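Local coordinates for protein HTH-type transcriptional repressor PhnF (Mycobacterium smegmatis, PDB 3F8M) that represses the phnDCE operon, which serves phosphate uptake, when phosphate is available in the cell, acting as a DNA-binding winged-helix regulator of the GntR family, at residues Leu14-Val19 against Arg50-Gln55; Glu22-Leu27 against Asp63-Arg68; Ile80-Pro83 against Ser88-Glu91; Glu170-Ser173 against Ala177-Arg180. All blocks are in the same frame, centred on the assembly; numbering follows the deposited sequence.

In the fold
From the N terminus, helix 15-29 supplies one side of both contact 1 and contact 2. Contact 1 brings helix 50-62 back against its first turns. Contact 2 brings the start of the wing, which follows that helix, against its later turns. Along the chain these two contacts cross, their segments alternating, and together join the first helix to helix 50-62 and the start of the wing. Contacts 3 and 4 follow in series and close only short loops of four and three residues. Contact 3 sets strand 80-83 against helix 89-94. Contact 4 sets helix 167-173 against the approach to strand 180-188, in the UTRA domain. Contacts 3 and 4 lie about 17 Å apart, centre to centre.

Contact 1 of 4, residues Leu14-Val19 against Arg50-Gln55; sequences LKHQVV and RETVRQ
Thr52 is the first residue of 50-55 to meet the other helix, and it faces His16. Its methyl CG2 sits over one face of the imidazole, away from the middle of the ring. CG2 lies 4.0 Å from the centroid of the His16 ring and 16° off the ring normal, which makes a CH-pi contact. The hydroxyl lies over the same ring but makes no hydrogen bond to it: OG1 of Thr52 is 3.7 Å from CE1 of His16. With CG of His16 beside the backbone N, chi1 -65°, the ring extends across to Thr52. The two side chains cross at about a right angle. Thr52 CG2 also faces the next turn, 4.3 Å from CG1 of Val19. This methyl therefore touches both the ring and the valine. The helix carrying Thr52 is the second of the predicted helix-turn-helix, the one that in winged-helix repressors usually enters the DNA groove. Helix 15-29 packs on it, and the two short axes come within 10.4 Å at a crossing angle of -43°. Val53 follows. Its CG2 meets CG2 of Val19 at 4.2 Å, a purely apolar touch. Val48 packs on both valines, while Ile42 and Ala43 of helix 39-45 reach Val53, so Val53 also packs on the first helix of the motif. Arg54, one residue on, forms a salt bridge with Glu39, which also pairs with Arg50. Gln55 donates from NE2 to Glu59 and packs against Glu114 of the second subunit.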
loop_
_atom_site.group_PDB
_atom_site.type_symbol
_atom_site.label_atom_id
_atom_site.label_comp_id
_atom_site.label_asym_id
_atom_site.label_seq_id
_atom_site.Cartn_x
_atom_site.Cartn_y
_atom_site.Cartn_z
ATOM N N LEU A 14 21.234 -4.117 -32.692
ATOM C CA LEU A 14 19.816 -3.661 -32.745
ATOM C C LEU A 14 18.828 -4.818 -32.592
ATOM O O LEU A 14 17.698 -4.589 -32.169
ATOM C CB LEU A 14 19.527 -2.890 -34.041
ATOM N N LYS A 15 19.242 -6.043 -32.932
ATOM C CA LYS A 15 18.355 -7.226 -32.856
ATOM C C LYS A 15 17.683 -7.446 -31.474
ATOM O O LYS A 15 16.609 -8.056 -31.386
ATOM C CB LYS A 15 19.072 -8.501 -33.324
ATOM C CG LYS A 15 19.304 -8.581 -34.812
ATOM N N HIS A 16 18.311 -6.939 -30.413
ATOM C CA HIS A 16 17.765 -7.000 -29.043
ATOM C C HIS A 16 16.662 -5.953 -28.811
ATOM O O HIS A 16 15.743 -6.161 -28.006
ATOM C CB HIS A 16 18.889 -6.792 -28.016
ATOM C CG HIS A 16 19.922 -7.885 -28.005
ATOM N ND1 HIS A 16 20.557 -8.295 -26.849
ATOM C CD2 HIS A 16 20.432 -8.648 -29.004
ATOM C CE1 HIS A 16 21.413 -9.261 -27.136
ATOM N NE2 HIS A 16 21.355 -9.493 -28.438
ATOM N N GLN A 17 16.776 -4.820 -29.501
ATOM C CA GLN A 17 15.737 -3.782 -29.477
ATOM C C GLN A 17 14.527 -4.207 -30.314
ATOM O O GLN A 17 13.383 -4.000 -29.905
ATOM C CB GLN A 17 16.276 -2.451 -30.011
ATOM C CG GLN A 17 17.234 -1.706 -29.089
ATOM C CD GLN A 17 17.452 -0.255 -29.528
ATOM O OE1 GLN A 17 17.771 0.017 -30.691
ATOM N NE2 GLN A 17 17.281 0.682 -28.594
ATOM N N VAL A 18 14.800 -4.795 -31.482
ATOM C CA VAL A 18 13.761 -5.253 -32.414
ATOM C C VAL A 18 12.870 -6.353 -31.818
ATOM O O VAL A 18 11.645 -6.308 -31.992
ATOM C CB VAL A 18 14.356 -5.657 -33.795
ATOM C CG1 VAL A 18 13.318 -6.352 -34.674
ATOM C CG2 VAL A 18 14.920 -4.419 -34.507
ATOM N N VAL A 19 13.464 -7.321 -31.113
ATOM C CA VAL A 19 12.668 -8.364 -30.448
ATOM C C VAL A 19 11.675 -7.768 -29.436
ATOM O O VAL A 19 10.505 -8.159 -29.429
ATOM C CB VAL A 19 13.525 -9.506 -29.813
ATOM C CG1 VAL A 19 13.958 -9.175 -28.374
ATOM C CG2 VAL A 19 12.743 -10.843 -29.870
ATOM N N ARG A 50 17.997 -17.333 -27.070
ATOM C CA ARG A 50 16.897 -17.753 -26.185
ATOM C C ARG A 50 16.863 -16.938 -24.887
ATOM O O ARG A 50 15.776 -16.613 -24.378
ATOM C CB ARG A 50 17.039 -19.222 -25.808
ATOM C CG ARG A 50 16.756 -20.194 -26.896
ATOM C CD ARG A 50 16.817 -21.590 -26.307
ATOM N NE ARG A 50 15.835 -21.768 -25.224
ATOM C CZ ARG A 50 15.774 -22.836 -24.428
ATOM N NH1 ARG A 50 16.638 -23.839 -24.580
ATOM N NH2 ARG A 50 14.850 -22.900 -23.474
ATOM N N GLU A 51 18.037 -16.626 -24.347
ATOM C CA GLU A 51 18.140 -15.840 -23.106
ATOM C C GLU A 51 17.697 -14.398 -23.341
ATOM O O GLU A 51 17.259 -13.702 -22.409
ATOM C CB GLU A 51 19.555 -15.845 -22.543
ATOM C CG GLU A 51 20.084 -17.203 -22.061
ATOM C CD GLU A 51 20.496 -18.176 -23.180
ATOM O OE1 GLU A 51 20.574 -17.790 -24.372
ATOM O OE2 GLU A 51 20.751 -19.358 -22.851
ATOM N N THR A 52 17.808 -13.944 -24.586
ATOM C CA THR A 52 17.345 -12.608 -24.934
ATOM C C THR A 52 15.804 -12.522 -24.924
ATOM O O THR A 52 15.241 -11.533 -24.456
ATOM C CB THR A 52 17.923 -12.137 -26.262
ATOM O OG1 THR A 52 19.362 -12.248 -26.189
ATOM C CG2 THR A 52 17.536 -10.675 -26.503
ATOM N N VAL A 53 15.143 -13.541 -25.457
ATOM C CA VAL A 53 13.670 -13.601 -25.428
ATOM C C VAL A 53 13.238 -13.751 -23.969
ATOM O O VAL A 53 12.371 -13.011 -23.503
ATOM C CB VAL A 53 13.090 -14.725 -26.330
ATOM C CG1 VAL A 53 11.568 -14.833 -26.174
ATOM C CG2 VAL A 53 13.437 -14.472 -27.785
ATOM N N ARG A 54 13.881 -14.660 -23.235
ATOM C CA ARG A 54 13.567 -14.886 -21.806
ATOM C C ARG A 54 13.544 -13.577 -21.035
ATOM O O ARG A 54 12.651 -13.316 -20.220
ATOM C CB ARG A 54 14.610 -15.805 -21.168
ATOM C CG ARG A 54 14.323 -16.279 -19.732
ATOM C CD ARG A 54 15.417 -17.257 -19.267
ATOM N NE ARG A 54 15.729 -18.195 -20.351
ATOM C CZ ARG A 54 16.681 -19.125 -20.330
ATOM N NH1 ARG A 54 17.452 -19.281 -19.254
ATOM N NH2 ARG A 54 16.853 -19.905 -21.397
ATOM N N GLN A 55 14.581 -12.776 -21.255
ATOM C CA GLN A 55 14.716 -11.519 -20.565
ATOM C C GLN A 55 13.634 -10.514 -20.989
ATOM O O GLN A 55 13.102 -9.794 -20.149
ATOM C CB GLN A 55 16.117 -10.956 -20.846
ATOM C CG GLN A 55 16.322 -9.515 -20.356
ATOM C CD GLN A 55 16.177 -9.390 -18.859
ATOM O OE1 GLN A 55 16.312 -10.381 -18.114
ATOM N NE2 GLN A 55 15.898 -8.163 -18.393
#

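Contact 2 of 4, residues Glu22-Leu27 against Asp63-Arg68; sequences ELDRML and DGRVER
The guanidinium of Arg65 has the methyl CD1 of Leu27 on one face and the carboxylate of Asp24 near its edge. CD1 stands centrally over the flat group, 3.7 Å from CZ of Arg65. NH1 of Arg65 donates to OD1 of Asp24 at 2.8 Å, in a salt bridge, with OD1 tilted from the guanidinium plane. The bond is bent, with an angle of 140° at the hydrogen. NH1 meets the oxygen from above the carboxylate plane, and the two flat groups are turned 46° against each other. A bend at chi3 of Arg65, 77°, turns the flat group so that one face meets Leu27 CD1 while NH1 reaches Asp24. The other branch of Leu27 turns to the strand: its CD2 is 4.3 Å from CG1 of Val66. Leu60 of helix 50-62 touches Leu27, Arg65 and Val66, and Val75 of strand 72-75 also reaches Leu27. Just before Arg65, Gly64 ends helix 50-62 in a Schellman motif with positive phi. The chain then enters strand 66-69, which pairs antiparallel with 72-75. This is the winged-helix fold of GntR regulators, with the base of the wing packed on the first helix.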
loop_
_atom_site.group_PDB
_atom_site.type_symbol
_atom_site.label_atom_id
_atom_site.label_comp_id
_atom_site.label_asym_id
_atom_site.label_seq_id
_atom_site.Cartn_x
_atom_site.Cartn_y
_atom_site.Cartn_z
ATOM N N GLU A 22 8.900 -6.296 -31.391
ATOM C CA GLU A 22 8.082 -7.344 -31.989
ATOM C C GLU A 22 7.132 -7.952 -30.936
ATOM O O GLU A 22 6.002 -8.325 -31.267
ATOM C CB GLU A 22 8.951 -8.414 -32.667
ATOM C CG GLU A 22 9.507 -8.007 -34.049
ATOM C CD GLU A 22 8.544 -8.322 -35.202
ATOM O OE1 GLU A 22 7.319 -8.450 -34.958
ATOM O OE2 GLU A 22 9.018 -8.446 -36.363
ATOM N N LEU A 23 7.579 -8.033 -29.679
ATOM C CA LEU A 23 6.722 -8.576 -28.614
ATOM C C LEU A 23 5.589 -7.593 -28.312
ATOM O O LEU A 23 4.449 -8.002 -28.071
ATOM C CB LEU A 23 7.504 -8.932 -27.339
ATOM C CG LEU A 23 8.514 -10.088 -27.459
ATOM C CD1 LEU A 23 9.437 -10.118 -26.272
ATOM C CD2 LEU A 23 7.826 -11.434 -27.645
ATOM N N ASP A 24 5.910 -6.303 -28.338
ATOM C CA ASP A 24 4.889 -5.256 -28.187
ATOM C C ASP A 24 3.823 -5.351 -29.294
ATOM O O ASP A 24 2.629 -5.321 -29.011
ATOM C CB ASP A 24 5.514 -3.861 -28.179
ATOM C CG ASP A 24 6.071 -3.467 -26.815
ATOM O OD1 ASP A 24 5.813 -4.183 -25.819
ATOM O OD2 ASP A 24 6.769 -2.422 -26.744
ATOM N N ARG A 25 4.273 -5.488 -30.537
ATOM C CA ARG A 25 3.378 -5.690 -31.670
ATOM C C ARG A 25 2.560 -6.978 -31.524
ATOM O O ARG A 25 1.361 -6.988 -31.826
ATOM C CB ARG A 25 4.165 -5.702 -32.985
ATOM C CG ARG A 25 3.287 -5.780 -34.248
ATOM C CD ARG A 25 4.123 -5.779 -35.526
ATOM N NE ARG A 25 5.023 -4.620 -35.613
ATOM C CZ ARG A 25 6.282 -4.587 -35.167
ATOM N NH1 ARG A 25 6.820 -5.655 -34.587
ATOM N NH2 ARG A 25 7.009 -3.479 -35.296
ATOM N N MET A 26 3.193 -8.063 -31.080
ATOM C CA MET A 26 2.417 -9.285 -30.812
ATOM C C MET A 26 1.332 -8.975 -29.793
ATOM O O MET A 26 0.142 -9.243 -30.045
ATOM C CB MET A 26 3.299 -10.434 -30.330
ATOM C CG MET A 26 4.069 -11.123 -31.446
ATOM S SD MET A 26 5.304 -12.175 -30.697
ATOM C CE MET A 26 4.320 -13.514 -30.038
ATOM N N LEU A 27 1.741 -8.365 -28.673
ATOM C CA LEU A 27 0.830 -8.035 -27.577
ATOM C C LEU A 27 -0.378 -7.220 -28.022
ATOM O O LEU A 27 -1.480 -7.453 -27.523
ATOM C CB LEU A 27 1.559 -7.326 -26.437
ATOM C CG LEU A 27 2.085 -8.234 -25.331
ATOM C CD1 LEU A 27 2.876 -7.420 -24.320
ATOM C CD2 LEU A 27 0.958 -9.028 -24.639
ATOM N N ASP A 63 6.400 -5.589 -15.732
ATOM C CA ASP A 63 5.464 -4.560 -16.195
ATOM C C ASP A 63 3.958 -4.981 -16.097
ATOM O O ASP A 63 3.046 -4.180 -16.391
ATOM C CB ASP A 63 5.823 -4.242 -17.651
ATOM C CG ASP A 63 5.740 -2.750 -17.996
ATOM O OD1 ASP A 63 5.910 -1.867 -17.113
ATOM O OD2 ASP A 63 5.501 -2.460 -19.192
ATOM N N GLY A 64 3.697 -6.231 -15.719
ATOM C CA GLY A 64 2.316 -6.697 -15.475
ATOM C C GLY A 64 1.536 -7.025 -16.742
ATOM O O GLY A 64 0.317 -7.289 -16.700
ATOM N N ARG A 65 2.248 -7.072 -17.858
ATOM C CA ARG A 65 1.636 -7.217 -19.159
ATOM C C ARG A 65 1.477 -8.667 -19.596
ATOM O O ARG A 65 0.702 -8.961 -20.516
ATOM C CB ARG A 65 2.428 -6.426 -20.196
ATOM C CG ARG A 65 2.383 -4.918 -19.964
ATOM C CD ARG A 65 3.166 -4.179 -21.020
ATOM N NE ARG A 65 2.420 -4.110 -22.273
ATOM C CZ ARG A 65 2.958 -3.828 -23.465
ATOM N NH1 ARG A 65 4.267 -3.580 -23.572
ATOM N NH2 ARG A 65 2.184 -3.790 -24.556
ATOM N N VAL A 66 2.213 -9.564 -18.934
ATOM C CA VAL A 66 2.118 -10.992 -19.162
ATOM C C VAL A 66 2.214 -11.681 -17.827
ATOM O O VAL A 66 2.573 -11.054 -16.807
ATOM C CB VAL A 66 3.238 -11.534 -20.131
ATOM C CG1 VAL A 66 3.188 -10.810 -21.451
ATOM C CG2 VAL A 66 4.651 -11.481 -19.469
ATOM N N GLU A 67 1.883 -12.964 -17.793
ATOM C CA GLU A 67 2.024 -13.715 -16.569
ATOM C C GLU A 67 2.305 -15.168 -16.929
ATOM O O GLU A 67 2.066 -15.553 -18.064
ATOM C CB GLU A 67 0.745 -13.618 -15.741
ATOM C CG GLU A 67 -0.408 -14.469 -16.229
ATOM C CD GLU A 67 -1.707 -14.029 -15.577
ATOM O OE1 GLU A 67 -1.663 -13.215 -14.621
ATOM O OE2 GLU A 67 -2.760 -14.475 -16.028
ATOM N N ARG A 68 2.812 -15.955 -15.976
ATOM C CA ARG A 68 3.039 -17.380 -16.213
ATOM C C ARG A 68 1.775 -18.202 -15.983
ATOM O O ARG A 68 0.968 -17.889 -15.112
ATOM C CB ARG A 68 4.169 -17.914 -15.335
ATOM C CG ARG A 68 5.479 -17.128 -15.462
ATOM C CD ARG A 68 6.386 -17.613 -16.596
ATOM N NE ARG A 68 7.747 -17.088 -16.406
ATOM C CZ ARG A 68 8.336 -16.155 -17.159
ATOM N NH1 ARG A 68 7.719 -15.618 -18.206
ATOM N NH2 ARG A 68 9.572 -15.763 -16.875
#

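Contact 3 of 4, residues Ile80-Pro83 against Ser88-Glu91; sequences IRQP and SYTE
Apolar packing joins Ile80 to the ring of Tyr89. The terminal methyl CD1 of Ile80 comes 3.4 Å from CE1 of Tyr89, oblique to the ring, and the side chains cross at about a right angle. The same methyl is only 3.1 Å from the phenol OH of Tyr89. That is tight, and chi2 of Ile80, 148°, is off the staggered value, so the exact place of this methyl is doubtful. Polar groups approach without bonding across the contact. OE1 of Gln82 rests 3.2 Å from CA of Tyr89. NE2 of the same amide comes to the ring edge, 3.9 Å from CD1 of Tyr89, with amide and ring planes 43° apart. NE2 is also weakly bonded to Tyr228. The phenol OH in turn has a weak bond to the carbonyl of Thr136. Capping bonds lie within 88-91. OG of Ser88 accepts weakly from Thr90 N at 3.1 Å, and the same OG accepts weakly from Glu91 N at 3.4 Å. The result is a serine N-cap on helix 89-94, whose first turn packs on strand 80-83. That strand runs parallel to 233-240, so the chain leaving the winged-helix region is paired there with the C-terminal strand.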
loop_
_atom_site.group_PDB
_atom_site.type_symbol
_atom_site.label_atom_id
_atom_site.label_comp_id
_atom_site.label_asym_id
_atom_site.label_seq_id
_atom_site.Cartn_x
_atom_site.Cartn_y
_atom_site.Cartn_z
ATOM N N ILE A 80 -3.304 -1.226 -12.898
ATOM C CA ILE A 80 -2.977 0.199 -12.917
ATOM C C ILE A 80 -1.951 0.475 -11.847
ATOM O O ILE A 80 -2.119 0.022 -10.730
ATOM C CB ILE A 80 -4.219 1.103 -12.700
ATOM C CG1 ILE A 80 -5.146 1.006 -13.904
ATOM C CG2 ILE A 80 -3.808 2.574 -12.623
ATOM C CD1 ILE A 80 -6.600 1.170 -13.545
ATOM N N ARG A 81 -0.874 1.175 -12.210
ATOM C CA ARG A 81 0.207 1.504 -11.273
ATOM C C ARG A 81 0.072 2.976 -10.872
ATOM O O ARG A 81 0.466 3.897 -11.591
ATOM C CB ARG A 81 1.577 1.213 -11.907
ATOM C CG ARG A 81 1.822 -0.273 -12.143
ATOM C CD ARG A 81 3.094 -0.503 -12.982
ATOM N NE ARG A 81 4.243 0.127 -12.362
ATOM C CZ ARG A 81 5.031 -0.463 -11.462
ATOM N NH1 ARG A 81 4.807 -1.717 -11.079
ATOM N NH2 ARG A 81 6.044 0.210 -10.934
ATOM N N GLN A 82 -0.547 3.191 -9.735
ATOM C CA GLN A 82 -0.854 4.537 -9.324
ATOM C C GLN A 82 0.114 5.098 -8.281
ATOM O O GLN A 82 0.242 4.530 -7.190
ATOM C CB GLN A 82 -2.262 4.513 -8.768
ATOM C CG GLN A 82 -2.697 5.783 -8.146
ATOM C CD GLN A 82 -4.166 5.988 -8.339
ATOM O OE1 GLN A 82 -4.577 7.029 -8.819
ATOM N NE2 GLN A 82 -4.974 4.985 -7.969
ATOM N N PRO A 83 0.768 6.231 -8.600
ATOM C CA PRO A 83 1.634 6.915 -7.637
ATOM C C PRO A 83 0.807 7.348 -6.429
ATOM O O PRO A 83 -0.353 7.767 -6.595
ATOM C CB PRO A 83 2.126 8.141 -8.412
ATOM C CG PRO A 83 1.853 7.844 -9.860
ATOM C CD PRO A 83 0.645 6.984 -9.860
ATOM N N SER A 88 -3.530 11.870 -10.738
ATOM C CA SER A 88 -4.843 11.356 -11.088
ATOM C C SER A 88 -4.826 9.882 -11.452
ATOM O O SER A 88 -3.845 9.356 -12.010
ATOM C CB SER A 88 -5.444 12.176 -12.234
ATOM O OG SER A 88 -6.430 11.479 -12.974
ATOM N N TYR A 89 -5.943 9.235 -11.150
ATOM C CA TYR A 89 -6.146 7.839 -11.482
ATOM C C TYR A 89 -6.094 7.641 -13.014
ATOM O O TYR A 89 -5.381 6.760 -13.523
ATOM C CB TYR A 89 -7.492 7.391 -10.891
ATOM C CG TYR A 89 -8.000 6.074 -11.423
ATOM C CD1 TYR A 89 -7.352 4.881 -11.082
ATOM C CD2 TYR A 89 -9.110 6.017 -12.275
ATOM C CE1 TYR A 89 -7.812 3.661 -11.552
ATOM C CE2 TYR A 89 -9.575 4.788 -12.768
ATOM C CZ TYR A 89 -8.902 3.622 -12.406
ATOM O OH TYR A 89 -9.328 2.397 -12.885
ATOM N N THR A 90 -6.823 8.487 -13.749
ATOM C CA THR A 90 -6.849 8.384 -15.229
ATOM C C THR A 90 -5.490 8.694 -15.847
ATOM O O THR A 90 -5.101 8.053 -16.837
ATOM C CB THR A 90 -7.920 9.275 -15.874
ATOM O OG1 THR A 90 -7.898 10.556 -15.238
ATOM C CG2 THR A 90 -9.275 8.659 -15.729
ATOM N N GLU A 91 -4.764 9.652 -15.264
ATOM C CA GLU A 91 -3.413 9.974 -15.745
ATOM C C GLU A 91 -2.474 8.784 -15.557
ATOM O O GLU A 91 -1.641 8.516 -16.424
ATOM C CB GLU A 91 -2.818 11.204 -15.044
ATOM C CG GLU A 91 -3.586 12.488 -15.262
ATOM C CD GLU A 91 -2.683 13.722 -15.351
ATOM O OE1 GLU A 91 -1.506 13.675 -14.888
ATOM O OE2 GLU A 91 -3.161 14.745 -15.896
#

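Contact 4 of 4, residues Glu170-Ser173 against Ala177-Arg180; sequences EIRS and AFTR
One water bridges Arg172 and Phe178, accepting from both. It lies 2.9 Å from NE of Arg172, at the edge of the guanidinium, and 2.8 Å from the backbone N of Phe178. The extended chain of Arg172 takes the guanidinium across the phenylalanine. CD2 of Phe178 sits under one face of that group, off its centre, and is 3.9 Å from NE of Arg172. The two flat groups are inclined at 57°, so this is not a stack. The far end of Arg172 bonds through NH2 to the carbonyl of Met86, which fixes the guanidinium further. Ile171 meets the next carbons along the same flank of the ring: its CG2 is 3.7 Å from CE2 of Phe178, an oblique apolar contact. CG2 of Ile171 points that way because it stands opposite the backbone N, while CG1 stands beside it, chi1 -70°. Tyr168 stacks on the Phe178 ring, and Ile221 of strand 220-229 packs on both Ile171 and Phe178. Beyond the ring the chain enters strand 180-188. Thr179 and Arg180 both face Tyr214 in a classic beta bulge at the start of this strand, outermost within this chain. The UTRA sheet runs on there, antiparallel, into the second subunit.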
loop_
_atom_site.group_PDB
_atom_site.type_symbol
_atom_site.label_atom_id
_atom_site.label_comp_id
_atom_site.label_asym_id
_atom_site.label_seq_id
_atom_site.Cartn_x
_atom_site.Cartn_y
_atom_site.Cartn_z
ATOM N N GLU A 170 -11.333 19.821 -10.415
ATOM C CA GLU A 170 -12.442 20.719 -10.107
ATOM C C GLU A 170 -12.173 21.538 -8.863
ATOM O O GLU A 170 -12.478 22.733 -8.816
ATOM C CB GLU A 170 -13.760 19.940 -9.971
ATOM C CG GLU A 170 -14.923 20.793 -9.395
ATOM C CD GLU A 170 -15.466 21.797 -10.407
ATOM O OE1 GLU A 170 -15.231 21.580 -11.605
ATOM O OE2 GLU A 170 -16.147 22.763 -10.007
ATOM N N ILE A 171 -11.636 20.893 -7.839
ATOM C CA ILE A 171 -11.299 21.607 -6.617
ATOM C C ILE A 171 -10.174 22.631 -6.868
ATOM O O ILE A 171 -10.259 23.789 -6.407
ATOM C CB ILE A 171 -11.046 20.634 -5.418
ATOM C CG1 ILE A 171 -12.358 19.983 -4.993
ATOM C CG2 ILE A 171 -10.349 21.392 -4.211
ATOM C CD1 ILE A 171 -12.279 18.809 -3.961
ATOM N N ARG A 172 -9.148 22.247 -7.629
ATOM C CA ARG A 172 -8.087 23.193 -7.986
ATOM C C ARG A 172 -8.636 24.418 -8.748
ATOM O O ARG A 172 -8.230 25.561 -8.446
ATOM C CB ARG A 172 -7.002 22.513 -8.807
ATOM C CG ARG A 172 -6.150 21.600 -7.972
ATOM C CD ARG A 172 -5.066 20.947 -8.828
ATOM N NE ARG A 172 -4.301 20.034 -7.982
ATOM C CZ ARG A 172 -4.284 18.707 -8.084
ATOM N NH1 ARG A 172 -4.975 18.088 -9.020
ATOM N NH2 ARG A 172 -3.549 18.003 -7.219
ATOM N N SER A 173 -9.586 24.167 -9.655
ATOM C CA SER A 173 -10.231 25.216 -10.493
ATOM C C SER A 173 -11.022 26.203 -9.638
ATOM O O SER A 173 -11.281 27.317 -10.075
ATOM C CB SER A 173 -11.111 24.598 -11.609
ATOM O OG SER A 173 -12.383 24.178 -11.143
ATOM N N ALA A 177 -5.769 24.580 -3.372
ATOM C CA ALA A 177 -4.590 23.818 -3.794
ATOM C C ALA A 177 -4.407 22.623 -2.869
ATOM O O ALA A 177 -4.596 22.757 -1.656
ATOM C CB ALA A 177 -3.347 24.678 -3.745
ATOM N N PHE A 178 -4.016 21.488 -3.445
ATOM C CA PHE A 178 -3.766 20.280 -2.658
ATOM C C PHE A 178 -2.346 20.396 -2.183
ATOM O O PHE A 178 -1.419 20.238 -2.970
ATOM C CB PHE A 178 -4.004 19.001 -3.488
ATOM C CG PHE A 178 -5.471 18.673 -3.679
ATOM C CD1 PHE A 178 -6.107 17.735 -2.861
ATOM C CD2 PHE A 178 -6.217 19.294 -4.684
ATOM C CE1 PHE A 178 -7.476 17.444 -3.027
ATOM C CE2 PHE A 178 -7.577 19.000 -4.874
ATOM C CZ PHE A 178 -8.216 18.066 -4.035
ATOM N N THR A 179 -2.202 20.709 -0.898
ATOM C CA THR A 179 -0.915 21.072 -0.306
ATOM C C THR A 179 -0.353 19.922 0.543
ATOM O O THR A 179 0.833 19.613 0.471
ATOM C CB THR A 179 -1.052 22.388 0.487
ATOM O OG1 THR A 179 -1.657 23.380 -0.365
ATOM C CG2 THR A 179 0.314 22.903 1.004
ATOM N N ARG A 180 -1.220 19.242 1.287
ATOM C CA ARG A 180 -0.792 18.101 2.111
ATOM C C ARG A 180 -1.856 16.990 2.064
ATOM O O ARG A 180 -3.056 17.289 2.229
ATOM C CB ARG A 180 -0.561 18.583 3.554
ATOM C CG ARG A 180 -0.041 17.553 4.545
ATOM C CD ARG A 180 0.431 18.288 5.802
ATOM N NE ARG A 180 -0.661 18.954 6.500
ATOM C CZ ARG A 180 -1.389 18.358 7.421
ATOM N NH1 ARG A 180 -1.112 17.106 7.723
ATOM N NH2 ARG A 180 -2.368 19.003 8.046
HETATM O O HOH W 1 -2.932 21.707 -6.061
#